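Local atomic coordinates of putative enoyl-CoA hydratase (Streptomyces coelicolor A3, PDB entry 3G64), a protein that probably acts as an enoyl-CoA hydratase, adding water across the double bond of enoyl-CoA thioesters. Residues D141-R152 against L178-A187; V169-L178 against P188-I196. One frame throughout, in Å; residues are numbered along the deposited sequence.

Interaction 1 of 2, residues D141-R152 against L178-A187; sequences DPSTRFAFLFTR and LLMLGDTVRA
Arg152 and Asp183 form the salt bridge of this contact, NH2 of Arg152 lying 2.7 Å from OD1 of Asp183. The side chains cross at about a right angle, guanidinium and carboxylate planes turned 55° apart. The arginine chain bends at chi2 (-98°), which brings its NH2 also to within 3.0 Å of Gly182 O, a bond that comes down on the oxygen from well above the plane of its carbonyl. Asp183 OD1 has a second partner, Arg215 of the second subunit, so two arginines share one carboxylate oxygen at the trimer interface. Gly182, just past the end of helix 172-181, turns with positive phi and sets its CA against Phe148 O in a C-H...O contact.

Further along, Phe146 and Val185 make an antiparallel hydrogen-bonded pair. Val185 N donates to Phe146 O at 2.8 Å, in the carbonyl plane and nearly straight (168°); the return bond from Phe146 N to Val185 O is longer, 3.1 Å, and more bent. Waters join the backbones where the strands part: water 2 accepts from Phe148 N and donates to Leu178 O and Asp183 O, while water 3 joins Phe148 O and Thr151 N to Leu179 O.

Packing surrounds these bonds. CD2 of Leu179 presses on CB of Phe148 at 3.5 Å, and CD2 of Leu178 meets CE2 of the Phe148 ring. Thr184 CG2 lies over one face of the Arg145 guanidinium and also touches Arg145 CB at 3.7 Å. The methyl of Ala187 rests 3.6 Å from Pro142 O.

In this crotonase-like fold, strand 145-147 is the middle member of a small sheet, between 123-125 and the short, weakly bonded 185-186; Phe146 and Phe148 reach helix 127-134, and Leu166 of helix 162-170 touches Phe148, Leu178 and Leu179.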
loop_
_atom_site.group_PDB
_atom_site.type_symbol
_atom_site.label_atom_id
_atom_site.label_comp_id
_atom_site.label_asym_id
_atom_site.label_seq_id
_atom_site.Cartn_x
_atom_site.Cartn_y
_atom_site.Cartn_z
ATOM N N ASP A 141 -20.614 -7.202 10.852
ATOM C CA ASP A 141 -22.015 -7.188 10.410
ATOM C C ASP A 141 -22.336 -5.817 9.822
ATOM O O ASP A 141 -21.501 -4.907 9.902
ATOM C CB ASP A 141 -23.002 -7.724 11.482
ATOM C CG ASP A 141 -23.595 -6.642 12.387
ATOM O OD1 ASP A 141 -24.340 -7.027 13.331
ATOM O OD2 ASP A 141 -23.334 -5.437 12.183
ATOM N N PRO A 142 -23.496 -5.688 9.161
ATOM C CA PRO A 142 -23.823 -4.473 8.404
ATOM C C PRO A 142 -23.996 -3.241 9.254
ATOM O O PRO A 142 -24.034 -2.150 8.671
ATOM C CB PRO A 142 -25.185 -4.819 7.750
ATOM C CG PRO A 142 -25.165 -6.303 7.610
ATOM C CD PRO A 142 -24.406 -6.808 8.838
ATOM N N SER A 143 -24.164 -3.389 10.572
ATOM C CA SER A 143 -24.294 -2.225 11.459
ATOM C C SER A 143 -22.908 -1.594 11.823
ATOM O O SER A 143 -22.813 -0.577 12.545
ATOM C CB SER A 143 -25.034 -2.635 12.736
ATOM O OG SER A 143 -24.185 -3.425 13.581
ATOM N N THR A 144 -21.840 -2.210 11.346
ATOM C CA THR A 144 -20.488 -1.795 11.763
ATOM C C THR A 144 -20.149 -0.392 11.273
ATOM O O THR A 144 -20.318 -0.088 10.086
ATOM C CB THR A 144 -19.423 -2.770 11.234
ATOM O OG1 THR A 144 -19.637 -4.063 11.816
ATOM C CG2 THR A 144 -18.005 -2.265 11.579
ATOM N N ARG A 145 -19.717 0.462 12.200
ATOM C CA ARG A 145 -19.327 1.836 11.898
ATOM C C ARG A 145 -17.938 2.183 12.484
ATOM O O ARG A 145 -17.808 2.367 13.703
ATOM C CB ARG A 145 -20.317 2.826 12.508
ATOM C CG ARG A 145 -21.780 2.544 12.167
ATOM C CD ARG A 145 -22.735 3.461 12.939
ATOM N NE ARG A 145 -23.627 3.947 11.919
ATOM C CZ ARG A 145 -23.818 5.217 11.583
ATOM N NH1 ARG A 145 -23.277 6.221 12.272
ATOM N NH2 ARG A 145 -24.619 5.468 10.557
ATOM N N PHE A 146 -16.932 2.302 11.619
ATOM C CA PHE A 146 -15.593 2.751 12.014
ATOM C C PHE A 146 -15.519 4.265 12.081
ATOM O O PHE A 146 -16.081 4.975 11.227
ATOM C CB PHE A 146 -14.539 2.339 10.981
ATOM C CG PHE A 146 -14.348 0.873 10.823
ATOM C CD1 PHE A 146 -13.342 0.210 11.523
ATOM C CD2 PHE A 146 -15.122 0.156 9.895
ATOM C CE1 PHE A 146 -13.113 -1.179 11.322
ATOM C CE2 PHE A 146 -14.910 -1.229 9.695
ATOM C CZ PHE A 146 -13.914 -1.892 10.423
ATOM N N ALA A 147 -14.811 4.770 13.078
ATOM C CA ALA A 147 -14.511 6.187 13.094
ATOM C C ALA A 147 -13.136 6.417 13.714
ATOM O O ALA A 147 -12.895 6.068 14.861
ATOM C CB ALA A 147 -15.616 6.972 13.864
ATOM N N PHE A 148 -12.220 6.975 12.932
ATOM C CA PHE A 148 -10.862 7.245 13.442
ATOM C C PHE A 148 -10.839 8.667 13.912
ATOM O O PHE A 148 -10.308 9.534 13.229
ATOM C CB PHE A 148 -9.832 6.988 12.332
ATOM C CG PHE A 148 -9.750 5.537 11.931
ATOM C CD1 PHE A 148 -8.879 4.670 12.590
ATOM C CD2 PHE A 148 -10.572 5.031 10.946
ATOM C CE1 PHE A 148 -8.807 3.317 12.231
ATOM C CE2 PHE A 148 -10.505 3.670 10.584
ATOM C CZ PHE A 148 -9.613 2.822 11.236
ATOM N N LEU A 149 -11.465 8.910 15.063
ATOM C CA LEU A 149 -11.861 10.253 15.444
ATOM C C LEU A 149 -10.912 10.985 16.434
ATOM O O LEU A 149 -11.315 11.890 17.148
ATOM C CB LEU A 149 -13.314 10.238 15.932
ATOM C CG LEU A 149 -13.653 9.122 16.904
ATOM C CD1 LEU A 149 -12.689 9.190 18.123
ATOM C CD2 LEU A 149 -15.131 9.220 17.321
ATOM N N PHE A 150 -9.636 10.607 16.451
ATOM C CA PHE A 150 -8.670 11.312 17.311
ATOM C C PHE A 150 -8.625 12.827 17.149
ATOM O O PHE A 150 -8.527 13.569 18.146
ATOM C CB PHE A 150 -7.276 10.701 17.077
ATOM C CG PHE A 150 -7.286 9.212 17.235
ATOM C CD1 PHE A 150 -7.426 8.656 18.498
ATOM C CD2 PHE A 150 -7.268 8.383 16.129
ATOM C CE1 PHE A 150 -7.493 7.278 18.664
ATOM C CE2 PHE A 150 -7.320 7.001 16.281
ATOM C CZ PHE A 150 -7.418 6.451 17.561
ATOM N N THR A 151 -8.668 13.316 15.912
ATOM C CA THR A 151 -8.570 14.761 15.747
ATOM C C THR A 151 -9.784 15.466 16.379
ATOM O O THR A 151 -9.717 16.654 16.706
ATOM C CB THR A 151 -8.420 15.188 14.285
ATOM O OG1 THR A 151 -9.569 14.783 13.555
ATOM C CG2 THR A 151 -7.146 14.601 13.640
ATOM N N ARG A 152 -10.897 14.743 16.558
ATOM C CA ARG A 152 -12.068 15.368 17.206
ATOM C C ARG A 152 -11.870 15.630 18.695
ATOM O O ARG A 152 -12.686 16.351 19.303
ATOM C CB ARG A 152 -13.320 14.497 17.100
ATOM C CG ARG A 152 -13.535 13.967 15.750
ATOM C CD ARG A 152 -14.473 14.763 15.016
ATOM N NE ARG A 152 -14.946 13.991 13.868
ATOM C CZ ARG A 152 -15.994 14.326 13.132
ATOM N NH1 ARG A 152 -16.711 15.388 13.457
ATOM N NH2 ARG A 152 -16.319 13.611 12.077
ATOM N N LEU A 178 -9.769 9.548 6.247
ATOM C CA LEU A 178 -10.366 8.926 7.420
ATOM C C LEU A 178 -9.762 9.502 8.709
ATOM O O LEU A 178 -10.469 9.813 9.668
ATOM C CB LEU A 178 -10.111 7.416 7.369
ATOM C CG LEU A 178 -11.264 6.569 6.815
ATOM C CD1 LEU A 178 -11.666 7.086 5.458
ATOM C CD2 LEU A 178 -10.801 5.091 6.746
ATOM N N LEU A 179 -8.439 9.609 8.726
ATOM C CA LEU A 179 -7.734 10.038 9.933
ATOM C C LEU A 179 -7.824 11.529 10.152
ATOM O O LEU A 179 -7.870 11.994 11.277
ATOM C CB LEU A 179 -6.259 9.635 9.877
ATOM C CG LEU A 179 -6.010 8.124 9.985
ATOM C CD1 LEU A 179 -4.515 7.835 9.841
ATOM C CD2 LEU A 179 -6.530 7.632 11.310
HETATM N N MSE A 180 -7.835 12.320 9.100
HETATM C CA MSE A 180 -7.887 13.734 9.416
HETATM C C MSE A 180 -9.276 14.274 9.772
HETATM O O MSE A 180 -9.404 15.134 10.640
HETATM C CB MSE A 180 -7.287 14.566 8.322
HETATM C CG MSE A 180 -6.419 15.582 9.014
HETATM SE SE MSE A 180 -5.760 16.868 7.825
HETATM C CE MSE A 180 -4.645 15.664 6.825
ATOM N N LEU A 181 -10.304 13.793 9.095
ATOM C CA LEU A 181 -11.651 14.328 9.347
ATOM C C LEU A 181 -12.402 13.543 10.418
ATOM O O LEU A 181 -13.322 14.066 11.034
ATOM C CB LEU A 181 -12.474 14.321 8.049
ATOM C CG LEU A 181 -11.935 15.213 6.908
ATOM C CD1 LEU A 181 -12.728 15.033 5.582
ATOM C CD2 LEU A 181 -11.960 16.647 7.360
ATOM N N GLY A 182 -12.052 12.265 10.589
ATOM C CA GLY A 182 -12.695 11.454 11.603
ATOM C C GLY A 182 -14.172 11.153 11.332
ATOM O O GLY A 182 -14.929 10.933 12.272
ATOM N N ASP A 183 -14.586 11.148 10.066
ATOM C CA ASP A 183 -15.977 10.830 9.719
ATOM C C ASP A 183 -16.257 9.328 9.779
ATOM O O ASP A 183 -15.375 8.487 9.575
ATOM C CB ASP A 183 -16.337 11.368 8.325
ATOM C CG ASP A 183 -16.538 12.892 8.308
ATOM O OD1 ASP A 183 -16.776 13.482 9.387
ATOM O OD2 ASP A 183 -16.458 13.508 7.217
ATOM N N THR A 184 -17.506 8.990 10.053
ATOM C CA THR A 184 -17.926 7.596 10.117
ATOM C C THR A 184 -17.816 6.872 8.774
ATOM O O THR A 184 -18.148 7.411 7.721
ATOM C CB THR A 184 -19.374 7.492 10.689
ATOM O OG1 THR A 184 -19.340 7.958 12.031
ATOM C CG2 THR A 184 -19.879 6.044 10.695
ATOM N N VAL A 185 -17.284 5.656 8.830
ATOM C CA VAL A 185 -17.171 4.803 7.672
ATOM C C VAL A 185 -18.131 3.647 7.909
ATOM O O VAL A 185 -17.880 2.790 8.757
ATOM C CB VAL A 185 -15.745 4.260 7.472
ATOM C CG1 VAL A 185 -15.703 3.334 6.269
ATOM C CG2 VAL A 185 -14.732 5.407 7.276
ATOM N N ARG A 186 -19.239 3.643 7.171
ATOM C CA ARG A 186 -20.224 2.555 7.265
ATOM C C ARG A 186 -19.744 1.279 6.564
ATOM O O ARG A 186 -18.760 1.290 5.816
ATOM C CB ARG A 186 -21.581 2.997 6.700
ATOM C CG ARG A 186 -21.998 4.406 7.088
ATOM C CD ARG A 186 -23.455 4.676 6.684
ATOM N NE ARG A 186 -23.603 5.381 5.407
ATOM C CZ ARG A 186 -23.859 4.809 4.227
ATOM N NH1 ARG A 186 -23.972 3.486 4.099
ATOM N NH2 ARG A 186 -23.985 5.576 3.151
ATOM N N ALA A 187 -20.445 0.174 6.800
ATOM C CA ALA A 187 -20.029 -1.117 6.240
ATOM C C ALA A 187 -19.776 -1.177 4.708
ATOM O O ALA A 187 -18.816 -1.798 4.276
ATOM C CB ALA A 187 -21.037 -2.238 6.657
HETATM O O HOH W 1 -22.837 0.352 8.832
HETATM O O HOH W 2 -12.721 8.033 10.392
HETATM O O HOH W 3 -8.444 11.314 13.683
#

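Interaction 2 of 2, residues V169-L178 against P188-I196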
loop_
_atom_site.group_PDB
_atom_site.type_symbol
_atom_site.label_atom_id
_atom_site.label_comp_id
_atom_site.label_asym_id
_atom_site.label_seq_id
_atom_site.Cartn_x
_atom_site.Cartn_y
_atom_site.Cartn_z
ATOM N N VAL A 169 -3.482 -0.586 4.694
ATOM C CA VAL A 169 -4.691 -1.385 4.477
ATOM C C VAL A 169 -5.539 -0.788 3.353
ATOM O O VAL A 169 -5.992 -1.509 2.471
ATOM C CB VAL A 169 -5.519 -1.531 5.789
ATOM C CG1 VAL A 169 -6.856 -2.248 5.531
ATOM C CG2 VAL A 169 -4.701 -2.303 6.832
ATOM N N VAL A 170 -5.739 0.526 3.365
ATOM C CA VAL A 170 -6.701 1.140 2.457
ATOM C C VAL A 170 -6.092 2.103 1.440
ATOM O O VAL A 170 -6.817 2.674 0.635
ATOM C CB VAL A 170 -7.839 1.870 3.236
ATOM C CG1 VAL A 170 -8.561 0.903 4.179
ATOM C CG2 VAL A 170 -7.294 3.111 4.030
ATOM N N GLY A 171 -4.768 2.292 1.472
ATOM C CA GLY A 171 -4.158 3.294 0.609
ATOM C C GLY A 171 -4.061 4.657 1.286
ATOM O O GLY A 171 -4.882 4.998 2.149
ATOM N N LEU A 172 -3.075 5.450 0.876
ATOM C CA LEU A 172 -2.812 6.767 1.480
ATOM C C LEU A 172 -3.925 7.816 1.294
ATOM O O LEU A 172 -4.168 8.645 2.175
ATOM C CB LEU A 172 -1.464 7.343 0.955
ATOM C CG LEU A 172 -1.106 8.746 1.466
ATOM C CD1 LEU A 172 -0.875 8.771 3.005
ATOM C CD2 LEU A 172 0.145 9.306 0.683
ATOM N N GLY A 173 -4.602 7.817 0.153
ATOM C CA GLY A 173 -5.624 8.841 -0.051
ATOM C C GLY A 173 -6.796 8.636 0.909
ATOM O O GLY A 173 -7.246 9.597 1.582
ATOM N N HIS A 174 -7.291 7.393 1.002
ATOM C CA HIS A 174 -8.377 7.100 1.955
ATOM C C HIS A 174 -7.886 7.257 3.397
ATOM O O HIS A 174 -8.622 7.750 4.255
ATOM C CB HIS A 174 -8.894 5.664 1.779
ATOM C CG HIS A 174 -9.615 5.416 0.474
ATOM N ND1 HIS A 174 -10.569 6.266 -0.021
ATOM C CD2 HIS A 174 -9.555 4.365 -0.383
ATOM C CE1 HIS A 174 -11.054 5.772 -1.161
ATOM N NE2 HIS A 174 -10.469 4.619 -1.390
ATOM N N ALA A 175 -6.643 6.863 3.688
ATOM C CA ALA A 175 -6.183 6.966 5.079
ATOM C C ALA A 175 -6.200 8.408 5.526
ATOM O O ALA A 175 -6.601 8.728 6.642
ATOM C CB ALA A 175 -4.756 6.407 5.249
ATOM N N THR A 176 -5.719 9.290 4.663
ATOM C CA THR A 176 -5.660 10.699 5.030
ATOM C C THR A 176 -7.066 11.238 5.333
ATOM O O THR A 176 -7.269 11.966 6.282
ATOM C CB THR A 176 -5.035 11.512 3.894
ATOM O OG1 THR A 176 -3.681 11.073 3.723
ATOM C CG2 THR A 176 -5.053 13.025 4.216
ATOM N N ARG A 177 -8.034 10.879 4.502
ATOM C CA ARG A 177 -9.397 11.379 4.690
ATOM C C ARG A 177 -9.945 10.842 6.010
ATOM O O ARG A 177 -10.509 11.579 6.805
ATOM C CB ARG A 177 -10.266 10.908 3.498
ATOM C CG ARG A 177 -11.745 11.221 3.556
ATOM C CD ARG A 177 -12.391 10.864 2.200
ATOM N NE ARG A 177 -12.209 9.457 1.793
ATOM C CZ ARG A 177 -13.003 8.469 2.207
ATOM N NH1 ARG A 177 -14.008 8.743 3.031
ATOM N NH2 ARG A 177 -12.817 7.211 1.796
ATOM N N LEU A 178 -9.769 9.548 6.247
ATOM C CA LEU A 178 -10.366 8.926 7.420
ATOM C C LEU A 178 -9.762 9.502 8.709
ATOM O O LEU A 178 -10.469 9.813 9.668
ATOM C CB LEU A 178 -10.111 7.416 7.369
ATOM C CG LEU A 178 -11.264 6.569 6.815
ATOM C CD1 LEU A 178 -11.666 7.086 5.458
ATOM C CD2 LEU A 178 -10.801 5.091 6.746
ATOM N N PRO A 188 -20.649 -0.561 3.885
ATOM C CA PRO A 188 -20.398 -0.694 2.439
ATOM C C PRO A 188 -19.101 0.002 2.000
ATOM O O PRO A 188 -18.338 -0.554 1.227
ATOM C CB PRO A 188 -21.630 -0.025 1.793
ATOM C CG PRO A 188 -22.701 -0.044 2.871
ATOM C CD PRO A 188 -21.923 0.121 4.176
ATOM N N GLU A 189 -18.859 1.204 2.502
ATOM C CA GLU A 189 -17.633 1.903 2.179
ATOM C C GLU A 189 -16.428 1.118 2.728
ATOM O O GLU A 189 -15.429 0.935 2.037
ATOM C CB GLU A 189 -17.651 3.315 2.773
ATOM C CG GLU A 189 -16.325 4.039 2.522
ATOM C CD GLU A 189 -16.276 5.457 3.050
ATOM O OE1 GLU A 189 -17.226 5.911 3.729
ATOM O OE2 GLU A 189 -15.257 6.121 2.796
ATOM N N ALA A 190 -16.547 0.665 3.976
ATOM C CA ALA A 190 -15.498 -0.115 4.640
ATOM C C ALA A 190 -15.135 -1.345 3.811
ATOM O O ALA A 190 -13.951 -1.642 3.614
ATOM C CB ALA A 190 -15.938 -0.521 6.061
ATOM N N GLU A 191 -16.155 -2.049 3.318
ATOM C CA GLU A 191 -15.937 -3.199 2.455
ATOM C C GLU A 191 -15.241 -2.796 1.150
ATOM O O GLU A 191 -14.287 -3.429 0.729
ATOM C CB GLU A 191 -17.278 -3.878 2.156
ATOM C CG GLU A 191 -17.164 -5.352 1.836
ATOM C CD GLU A 191 -16.532 -5.626 0.484
ATOM O OE1 GLU A 191 -16.862 -4.913 -0.496
ATOM O OE2 GLU A 191 -15.710 -6.568 0.396
ATOM N N ARG A 192 -15.750 -1.758 0.491
ATOM C CA ARG A 192 -15.130 -1.260 -0.738
ATOM C C ARG A 192 -13.649 -0.893 -0.561
ATOM O O ARG A 192 -12.821 -1.217 -1.409
ATOM C CB ARG A 192 -15.885 -0.028 -1.265
ATOM C CG ARG A 192 -17.274 -0.331 -1.859
ATOM C CD ARG A 192 -17.812 0.849 -2.704
ATOM N NE ARG A 192 -17.752 2.149 -2.023
ATOM C CZ ARG A 192 -18.725 2.652 -1.266
ATOM N NH1 ARG A 192 -19.836 1.970 -1.059
ATOM N NH2 ARG A 192 -18.585 3.838 -0.711
ATOM N N ILE A 193 -13.304 -0.192 0.513
ATOM C CA ILE A 193 -11.927 0.283 0.628
ATOM C C ILE A 193 -10.959 -0.723 1.239
ATOM O O ILE A 193 -9.763 -0.427 1.369
ATOM C CB ILE A 193 -11.805 1.671 1.317
ATOM C CG1 ILE A 193 -12.052 1.582 2.825
ATOM C CG2 ILE A 193 -12.730 2.713 0.653
ATOM C CD1 ILE A 193 -12.123 2.960 3.522
ATOM N N GLY A 194 -11.444 -1.903 1.624
ATOM C CA GLY A 194 -10.528 -2.932 2.113
ATOM C C GLY A 194 -10.445 -3.195 3.617
ATOM O O GLY A 194 -9.562 -3.938 4.078
ATOM N N LEU A 195 -11.375 -2.630 4.377
ATOM C CA LEU A 195 -11.368 -2.791 5.839
ATOM C C LEU A 195 -12.092 -4.026 6.360
ATOM O O LEU A 195 -11.959 -4.340 7.545
ATOM C CB LEU A 195 -11.999 -1.588 6.523
ATOM C CG LEU A 195 -11.198 -0.310 6.617
ATOM C CD1 LEU A 195 -12.097 0.829 7.162
ATOM C CD2 LEU A 195 -10.001 -0.571 7.512
ATOM N N ILE A 196 -12.854 -4.715 5.502
ATOM C CA ILE A 196 -13.624 -5.889 5.939
ATOM C C ILE A 196 -13.105 -7.182 5.347
ATOM O O ILE A 196 -12.953 -7.282 4.123
ATOM C CB ILE A 196 -15.104 -5.774 5.508
ATOM C CG1 ILE A 196 -15.698 -4.464 6.018
ATOM C CG2 ILE A 196 -15.930 -7.004 5.968
ATOM C CD1 ILE A 196 -15.596 -4.329 7.490
HETATM O O HOH W 4 -6.914 -4.574 2.822
HETATM O O HOH W 5 -8.583 0.721 -0.885
#
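The CG2 methyl of Ile193 sits over one face of the His174 ring in a CH-pi contact, 3.8 Å from the ring centroid and 18° off the normal. This joins two helices of the crotonase-like fold, 172-181 and 187-193, whose short segments run roughly antiparallel (148°) with axes 12.4 Å apart, so long side chains span the gap. CG1 of Ile193 stands between its backbone N and carbonyl carbon (chi1 73°), leaving CG2 for the histidine while CG1 packs on CG1 of Val170, at the end of helix 162-170; CD1 meets Leu178 CD2 tip to tip. Past a Schellman motif at Gly194, Leu195 turns its CG onto Val170 CG1 and its CD2 toward CG1 of Val169, also on helix 162-170. Leu133 of helix 127-134 backs both Val169 and Leu195. Water 5 donates to Val170 O and Ile193 O. Beside the apolar patch, Arg177 and Glu189 come from opposite directions with guanidinium and carboxylate nearly coplanar. Arg177 grips end-on: NH1 and NH2 both bind Glu189 OE2 at 2.9 Å, NH1 on its syn lone pair and NH2 nearly along the C-O axis.

The centres of the two interactions lie 10 Å apart on the same side of the chain's centre, and their segments alternate along the chain: 141-152, 169-178, 178-187, 188-196. Helix 172-181 serves both, its C-terminal end in interaction 1 and its earlier turns in interaction 2, with Leu178 common to the two. Strand 185-186 runs straight into helix 187-193, which ties the small sheet to the helix pair. Where they meet, Phe146 CE2 packs 3.8 Å from Ala190 CB, Val185 also reaches Ala190, and Leu195 touches the Phe146 ring. Both interactions also touch the second subunit of the trimer.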